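Local coordinates for fimbrial subunit type 1 (PDB 3UXF), which forms the shaft of type 1 fimbriae on the surface of Actinomyces oris as their major, cell-wall-anchored pilin subunit, at residues T43-H48 against Y172-Y177; V77-T82 against I118-N123; D443-V448 against F465-E470. One frame throughout, in Å; residues are numbered along the deposited sequence.

Contacts 1 and 2 belong to the N-terminal domain, with centres about 12 Å apart. Their sheets face each other: Leu45 packs on Ile81 and Val47 on Phe79. Contact 3 lies in the prealbumin-like domain, with its centre about 56 Å from that of contact 1. Contact 1 pairs parallel strands and carries a polar, aromatic row of side chains on one face. Contact 2 is a short antiparallel end, held mostly by backbone bonds and one threonine hydroxyl. Contact 3 is the most buried of the three. It combines a phenylalanine in an apolar core with an arginine stacked on a tyrosine. Contacts 1 and 2 are both only partly buried.

Contact 1 (T43-H48 against Y172-Y177); sequences TTLTVH and YNVHVY
The rings of His48 and Tyr177 run alongside each other. They form an offset stack, with centroids 4.1 Å apart and planes at 22°. Tyr177 CE1 comes within 3.3 Å of His48 CG. The hydroxyl of Tyr177 reaches on to the backbone N of Asp66.

The edge of the His48 ring meets His175. His48 NE2 and His175 ND1 are 2.9 Å apart in an almost straight hydrogen bond, and either nitrogen could be the donor. The two imidazoles meet at their edges, neither lying over the other, with planes at 42°. Thr46 stands alongside His175 and sets its CB over one face of that ring, a CH-pi contact of 3.8 Å from CB to the centroid.

Further along the same face, Asn173 ND2 donates to Thr44 OG1 over 2.7 Å, with the hydroxyl in the amide plane. With chi1 at 60°, Thr44 OG1 lies between its own backbone N and carbonyl carbon, where it meets both the amide of Asn173 and a water. This water also bonds to Thr46 OG1 and donates to Val174 O.

The other face is apolar. Val47 CG2 touches Val176 CG2 at 3.7 Å, and Leu45 CD1 reaches the same methyl. These side chains turn toward strands 78-84 and 155-159. The backbones run in register, with bonds such as Thr46 N to Val174 O. This is a parallel strand pair in a mixed sheet of the N-terminal domain's beta sandwich.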
# COMPACT_ATOMS: atom_id res chain seq x y z
N THR A 43 -40.71 -5.30 8.35
CA THR A 43 -39.47 -5.63 7.65
C THR A 43 -38.32 -4.85 8.24
O THR A 43 -38.52 -3.79 8.81
CB THR A 43 -39.54 -5.27 6.16
OG1 THR A 43 -39.98 -3.92 6.00
CG2 THR A 43 -40.46 -6.24 5.37
N THR A 44 -37.10 -5.37 8.06
CA THR A 44 -35.90 -4.56 8.32
C THR A 44 -34.86 -4.89 7.26
O THR A 44 -34.90 -5.97 6.66
CB THR A 44 -35.27 -4.78 9.73
OG1 THR A 44 -34.89 -6.14 9.86
CG2 THR A 44 -36.28 -4.43 10.87
N LEU A 45 -33.94 -3.95 7.03
CA LEU A 45 -32.83 -4.17 6.10
C LEU A 45 -31.57 -3.73 6.83
O LEU A 45 -31.50 -2.58 7.22
CB LEU A 45 -33.01 -3.33 4.84
CG LEU A 45 -31.78 -3.35 3.93
CD1 LEU A 45 -31.45 -4.77 3.47
CD2 LEU A 45 -32.00 -2.40 2.73
N THR A 46 -30.60 -4.61 7.00
CA THR A 46 -29.38 -4.28 7.74
C THR A 46 -28.21 -4.43 6.78
O THR A 46 -27.96 -5.52 6.27
CB THR A 46 -29.19 -5.22 8.92
OG1 THR A 46 -30.31 -5.06 9.80
CG2 THR A 46 -27.92 -4.84 9.72
N VAL A 47 -27.55 -3.32 6.48
CA VAL A 47 -26.40 -3.33 5.56
C VAL A 47 -25.12 -3.33 6.40
O VAL A 47 -24.98 -2.49 7.28
CB VAL A 47 -26.46 -2.07 4.66
CG1 VAL A 47 -25.32 -2.05 3.59
CG2 VAL A 47 -27.83 -1.99 3.96
N HIS A 48 -24.24 -4.30 6.16
CA HIS A 48 -23.00 -4.45 6.94
C HIS A 48 -21.85 -3.85 6.12
O HIS A 48 -21.51 -4.38 5.06
CB HIS A 48 -22.73 -5.92 7.18
CG HIS A 48 -23.73 -6.58 8.09
ND1 HIS A 48 -23.41 -6.98 9.37
CD2 HIS A 48 -25.04 -6.88 7.91
CE1 HIS A 48 -24.49 -7.51 9.94
NE2 HIS A 48 -25.48 -7.46 9.07
N TYR A 172 -38.04 -11.64 6.32
CA TYR A 172 -38.40 -10.23 6.26
C TYR A 172 -37.38 -9.31 6.93
O TYR A 172 -37.52 -8.10 6.90
CB TYR A 172 -39.78 -10.01 6.90
CG TYR A 172 -40.92 -10.66 6.15
CD1 TYR A 172 -41.68 -9.93 5.24
CD2 TYR A 172 -41.25 -11.99 6.36
CE1 TYR A 172 -42.73 -10.52 4.56
CE2 TYR A 172 -42.30 -12.58 5.69
CZ TYR A 172 -43.03 -11.84 4.79
OH TYR A 172 -44.08 -12.42 4.11
N ASN A 173 -36.36 -9.90 7.53
CA ASN A 173 -35.30 -9.14 8.18
C ASN A 173 -34.00 -9.47 7.48
O ASN A 173 -33.28 -10.37 7.88
CB ASN A 173 -35.23 -9.49 9.66
CG ASN A 173 -36.52 -9.18 10.39
OD1 ASN A 173 -37.25 -10.08 10.79
ND2 ASN A 173 -36.82 -7.90 10.55
N VAL A 174 -33.75 -8.77 6.38
CA VAL A 174 -32.65 -9.08 5.50
C VAL A 174 -31.34 -8.40 5.89
O VAL A 174 -31.31 -7.23 6.24
CB VAL A 174 -33.00 -8.72 4.04
CG1 VAL A 174 -31.84 -9.01 3.12
CG2 VAL A 174 -34.24 -9.50 3.60
N HIS A 175 -30.26 -9.17 5.82
CA HIS A 175 -28.93 -8.67 6.09
C HIS A 175 -28.12 -8.77 4.82
O HIS A 175 -28.10 -9.82 4.17
CB HIS A 175 -28.27 -9.49 7.19
CG HIS A 175 -28.84 -9.24 8.55
ND1 HIS A 175 -28.17 -8.51 9.51
CD2 HIS A 175 -30.01 -9.62 9.11
CE1 HIS A 175 -28.91 -8.45 10.60
NE2 HIS A 175 -30.03 -9.12 10.39
N VAL A 176 -27.45 -7.69 4.45
CA VAL A 176 -26.64 -7.69 3.25
C VAL A 176 -25.22 -7.22 3.53
O VAL A 176 -25.00 -6.31 4.33
CB VAL A 176 -27.27 -6.83 2.13
CG1 VAL A 176 -28.53 -7.50 1.60
CG2 VAL A 176 -27.58 -5.44 2.64
N TYR A 177 -24.26 -7.85 2.87
CA TYR A 177 -22.85 -7.49 3.00
C TYR A 177 -22.35 -7.07 1.63
O TYR A 177 -21.87 -7.89 0.85
CB TYR A 177 -22.04 -8.69 3.51
CG TYR A 177 -22.48 -9.19 4.87
CD1 TYR A 177 -21.75 -8.88 6.01
CD2 TYR A 177 -23.62 -9.97 5.01
CE1 TYR A 177 -22.15 -9.33 7.25
CE2 TYR A 177 -24.02 -10.42 6.24
CZ TYR A 177 -23.28 -10.10 7.36
OH TYR A 177 -23.68 -10.55 8.59
O HOH W 1 -32.32 -6.86 8.96

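Contact 2 (V77-T82 against I118-N123); sequences VEFTIT and ITTGAN
Thr120 turns its side chain toward Val77 and runs alongside it. The CB of Thr120 rests 3.9 Å from Val77 O. From there the side chain forks. Its hydroxyl branch stands between the backbone N and the carbonyl carbon of Thr120 (chi1 61°), which brings OG1 to the amide of Val77. Val77 N donates to Thr120 OG1 over 3.0 Å, with an angle of 167° at the hydrogen. The same OG1 also bonds to Val74 O, and it lies 3.7 Å from Val77 CB. The methyl branch, CG2, packs 3.5 Å from Val77 O and lies near the plane of the Phe79 ring, at its edge.

The backbone of Thr120 closes the grip. Thr120 N donates to Val77 O over 2.8 Å. Val77 is thus held at both its N and its O by one threonine.

Beyond this point Phe79 and Ile118 form an antiparallel hydrogen-bonded pair, joined by Phe79 N to Ile118 O and by Ile118 N to Phe79 O. Glu78 and Thr119 are the non-hydrogen-bonded pair between, with Thr119 OG1 3.8 Å from Glu78 CB. The carboxylate of Glu78 turns to Thr143 on the next strand. On the opposite face Phe79 and Ile118 both pack on Ala126 of strand 125-128.

Here the chain leaves the edge strand of an antiparallel sheet, one layer of the N-terminal beta sandwich, and turns toward strand 125-128 of the facing sheet.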
# COMPACT_ATOMS: atom_id res chain seq x y z
N VAL A 77 -20.46 5.98 7.14
CA VAL A 77 -20.79 5.77 5.75
C VAL A 77 -22.30 5.87 5.60
O VAL A 77 -23.01 5.24 6.36
CB VAL A 77 -20.35 4.37 5.30
CG1 VAL A 77 -20.79 4.12 3.89
CG2 VAL A 77 -18.81 4.26 5.40
N GLU A 78 -22.77 6.67 4.66
CA GLU A 78 -24.22 6.82 4.47
C GLU A 78 -24.71 5.89 3.37
O GLU A 78 -24.13 5.86 2.28
CB GLU A 78 -24.54 8.25 4.08
CG GLU A 78 -26.02 8.48 3.92
CD GLU A 78 -26.29 9.85 3.32
OE1 GLU A 78 -26.26 9.99 2.08
OE2 GLU A 78 -26.51 10.79 4.11
N PHE A 79 -25.79 5.14 3.64
CA PHE A 79 -26.49 4.37 2.62
C PHE A 79 -27.85 4.97 2.39
O PHE A 79 -28.49 5.40 3.33
CB PHE A 79 -26.64 2.90 3.03
CG PHE A 79 -25.37 2.13 2.86
CD1 PHE A 79 -25.09 1.54 1.66
CD2 PHE A 79 -24.45 2.03 3.89
CE1 PHE A 79 -23.89 0.83 1.45
CE2 PHE A 79 -23.24 1.35 3.69
CZ PHE A 79 -23.00 0.71 2.48
N THR A 80 -28.24 5.01 1.13
CA THR A 80 -29.58 5.42 0.75
C THR A 80 -30.29 4.21 0.15
O THR A 80 -29.72 3.49 -0.66
CB THR A 80 -29.54 6.53 -0.26
OG1 THR A 80 -28.98 7.69 0.36
CG2 THR A 80 -30.95 6.85 -0.76
N ILE A 81 -31.54 3.98 0.54
CA ILE A 81 -32.34 2.98 -0.15
C ILE A 81 -33.46 3.67 -0.92
O ILE A 81 -34.07 4.62 -0.41
CB ILE A 81 -32.88 1.90 0.82
CG1 ILE A 81 -33.83 2.49 1.87
CG2 ILE A 81 -31.71 1.23 1.53
CD1 ILE A 81 -34.51 1.42 2.75
N THR A 82 -33.72 3.21 -2.14
CA THR A 82 -34.81 3.79 -2.92
C THR A 82 -35.79 2.68 -3.31
O THR A 82 -35.37 1.69 -3.91
CB THR A 82 -34.28 4.45 -4.19
OG1 THR A 82 -33.34 5.46 -3.81
CG2 THR A 82 -35.43 5.07 -4.98
N ILE A 118 -29.45 6.24 6.06
CA ILE A 118 -28.89 5.92 7.37
C ILE A 118 -27.37 5.98 7.28
O ILE A 118 -26.79 5.62 6.26
CB ILE A 118 -29.29 4.52 7.84
CG1 ILE A 118 -30.70 4.53 8.41
CG2 ILE A 118 -28.32 4.03 8.90
CD1 ILE A 118 -30.85 3.68 9.64
N THR A 119 -26.72 6.43 8.35
CA THR A 119 -25.27 6.49 8.39
C THR A 119 -24.76 5.48 9.41
O THR A 119 -25.31 5.36 10.50
CB THR A 119 -24.77 7.90 8.75
OG1 THR A 119 -25.18 8.82 7.74
CG2 THR A 119 -23.26 7.91 8.86
N THR A 120 -23.71 4.75 9.06
CA THR A 120 -23.22 3.72 9.94
C THR A 120 -22.51 4.32 11.15
O THR A 120 -21.92 5.42 11.08
CB THR A 120 -22.21 2.79 9.23
OG1 THR A 120 -21.07 3.57 8.82
CG2 THR A 120 -22.83 2.12 8.01
N GLY A 121 -22.57 3.58 12.24
CA GLY A 121 -21.84 3.93 13.44
C GLY A 121 -20.64 3.02 13.57
O GLY A 121 -20.18 2.44 12.59
N ALA A 122 -20.13 2.88 14.80
CA ALA A 122 -18.89 2.16 15.06
C ALA A 122 -18.91 0.74 14.55
O ALA A 122 -17.86 0.21 14.13
CB ALA A 122 -18.60 2.16 16.55
N ASN A 123 -20.08 0.10 14.60
CA ASN A 123 -20.20 -1.30 14.23
C ASN A 123 -20.46 -1.52 12.74
O ASN A 123 -20.62 -2.65 12.33
CB ASN A 123 -21.27 -2.01 15.05
CG ASN A 123 -22.66 -1.39 14.86
OD1 ASN A 123 -22.87 -0.51 14.00
ND2 ASN A 123 -23.61 -1.84 15.68

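Contact 3 (D443-V448 against F465-E470); sequences DYYCLV and FRVLAE
Arg466 lays its guanidinium flat on the ring of Tyr444. The centres are 4.0 Å apart and the planes 17° apart, a stack that is also a cation-pi contact. The arginine chain is extended from CG to NE, which carries NE over the centre of the ring. NH2 lies further out, 3.3 Å from Tyr444 CE2. The group is also pinned at its edge: Arg466 NE donates to Asp443 O over 2.9 Å, close to the guanidinium plane. This bond and the stack together limit the rotation of the guanidinium. The carboxylate of Asp443 pairs instead with Lys436.

Phe465 takes a different conformation. Its CG lies between the backbone N and the carbonyl carbon (chi1 71°). This torsion lays the ring against Tyr445 and Leu447 of strand 444-451. Tyr445 CB sits over one ring face, 3.5 Å from Phe465 CZ. Leu447 crosses the phenylalanine at about a right angle, with its CG 3.6 Å from Phe465 CE1. The Tyr445 ring meets Phe465 obliquely, and its hydroxyl bonds to Arg426 O. Two backbone bonds, Tyr445 N to Phe465 O and Phe465 N to Tyr445 O, make Tyr445 and Phe465 an antiparallel hydrogen-bonded pair.

Strand 444-451 runs between strands 376-385 and 463-465, and the Cys446-Cys382 disulfide ties it to the former. Phe465 and Leu447 face strands 344-362 and 419-426, while beyond Val467 the chain enters helix 469-472.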
# COMPACT_ATOMS: atom_id res chain seq x y z
N ASP A 443 22.25 -13.80 5.03
CA ASP A 443 21.73 -12.48 5.46
C ASP A 443 22.73 -11.77 6.37
O ASP A 443 22.45 -11.46 7.52
CB ASP A 443 20.40 -12.67 6.18
CG ASP A 443 19.32 -13.20 5.26
OD1 ASP A 443 19.15 -12.66 4.14
OD2 ASP A 443 18.65 -14.18 5.62
N TYR A 444 23.91 -11.49 5.81
CA TYR A 444 24.98 -10.83 6.55
C TYR A 444 25.62 -9.71 5.75
O TYR A 444 25.62 -9.72 4.51
CB TYR A 444 26.07 -11.83 6.92
CG TYR A 444 25.78 -12.62 8.17
CD1 TYR A 444 26.09 -12.10 9.40
CD2 TYR A 444 25.26 -13.91 8.09
CE1 TYR A 444 25.85 -12.80 10.54
CE2 TYR A 444 25.01 -14.63 9.25
CZ TYR A 444 25.33 -14.07 10.46
OH TYR A 444 25.11 -14.78 11.64
N TYR A 445 26.20 -8.76 6.48
CA TYR A 445 27.26 -7.94 5.92
C TYR A 445 28.60 -8.47 6.44
O TYR A 445 28.63 -9.22 7.41
CB TYR A 445 27.10 -6.50 6.42
CG TYR A 445 25.86 -5.85 5.89
CD1 TYR A 445 25.66 -5.72 4.52
CD2 TYR A 445 24.89 -5.34 6.74
CE1 TYR A 445 24.49 -5.11 4.01
CE2 TYR A 445 23.71 -4.72 6.26
CZ TYR A 445 23.53 -4.61 4.88
OH TYR A 445 22.37 -4.04 4.38
N CYS A 446 29.71 -8.06 5.81
CA CYS A 446 31.06 -8.43 6.25
C CYS A 446 31.91 -7.19 6.25
O CYS A 446 31.89 -6.44 5.27
CB CYS A 446 31.70 -9.44 5.25
SG CYS A 446 31.21 -11.16 5.69
N LEU A 447 32.67 -6.97 7.32
CA LEU A 447 33.79 -6.01 7.24
C LEU A 447 34.98 -6.72 6.64
O LEU A 447 35.23 -7.87 6.95
CB LEU A 447 34.18 -5.55 8.63
CG LEU A 447 33.12 -4.79 9.42
CD1 LEU A 447 33.63 -4.54 10.81
CD2 LEU A 447 32.76 -3.50 8.70
N VAL A 448 35.72 -6.04 5.76
CA VAL A 448 37.04 -6.53 5.38
C VAL A 448 38.03 -5.47 5.82
O VAL A 448 37.93 -4.31 5.43
CB VAL A 448 37.13 -6.75 3.86
CG1 VAL A 448 38.58 -7.03 3.44
CG2 VAL A 448 36.19 -7.92 3.45
N PHE A 465 28.65 -9.42 10.27
CA PHE A 465 27.81 -8.74 11.25
C PHE A 465 26.47 -8.44 10.64
O PHE A 465 26.30 -8.52 9.42
CB PHE A 465 28.47 -7.43 11.75
CG PHE A 465 28.50 -6.34 10.71
CD1 PHE A 465 29.53 -6.31 9.78
CD2 PHE A 465 27.53 -5.33 10.68
CE1 PHE A 465 29.60 -5.33 8.78
CE2 PHE A 465 27.61 -4.33 9.69
CZ PHE A 465 28.63 -4.32 8.75
N ARG A 466 25.49 -8.12 11.48
CA ARG A 466 24.15 -7.77 11.02
C ARG A 466 23.75 -6.43 11.58
O ARG A 466 24.12 -6.07 12.71
CB ARG A 466 23.14 -8.82 11.46
CG ARG A 466 23.22 -10.09 10.63
CD ARG A 466 22.24 -11.13 11.17
NE ARG A 466 22.16 -12.26 10.27
CZ ARG A 466 21.75 -13.48 10.64
NH1 ARG A 466 21.42 -13.73 11.91
NH2 ARG A 466 21.71 -14.46 9.73
N VAL A 467 22.97 -5.69 10.79
CA VAL A 467 22.25 -4.53 11.26
C VAL A 467 20.82 -4.98 11.36
O VAL A 467 20.23 -5.42 10.38
CB VAL A 467 22.41 -3.33 10.27
CG1 VAL A 467 21.47 -2.18 10.66
CG2 VAL A 467 23.86 -2.84 10.27
N LEU A 468 20.28 -4.96 12.58
CA LEU A 468 18.91 -5.40 12.80
C LEU A 468 17.92 -4.25 12.87
O LEU A 468 18.22 -3.18 13.39
CB LEU A 468 18.85 -6.19 14.11
CG LEU A 468 19.74 -7.44 14.10
CD1 LEU A 468 19.57 -8.12 15.45
CD2 LEU A 468 19.41 -8.40 12.94
N ALA A 469 16.74 -4.48 12.31
CA ALA A 469 15.68 -3.48 12.29
C ALA A 469 15.40 -2.94 13.68
O ALA A 469 15.10 -1.75 13.83
CB ALA A 469 14.40 -4.10 11.72
N GLU A 470 15.46 -3.81 14.69
CA GLU A 470 15.14 -3.36 16.04
C GLU A 470 16.04 -2.23 16.50
O GLU A 470 15.60 -1.39 17.30
CB GLU A 470 15.18 -4.52 17.04
CG GLU A 470 16.51 -5.24 17.11
CD GLU A 470 16.39 -6.72 17.59
OE1 GLU A 470 15.89 -7.61 16.84
OE2 GLU A 470 16.84 -6.98 18.74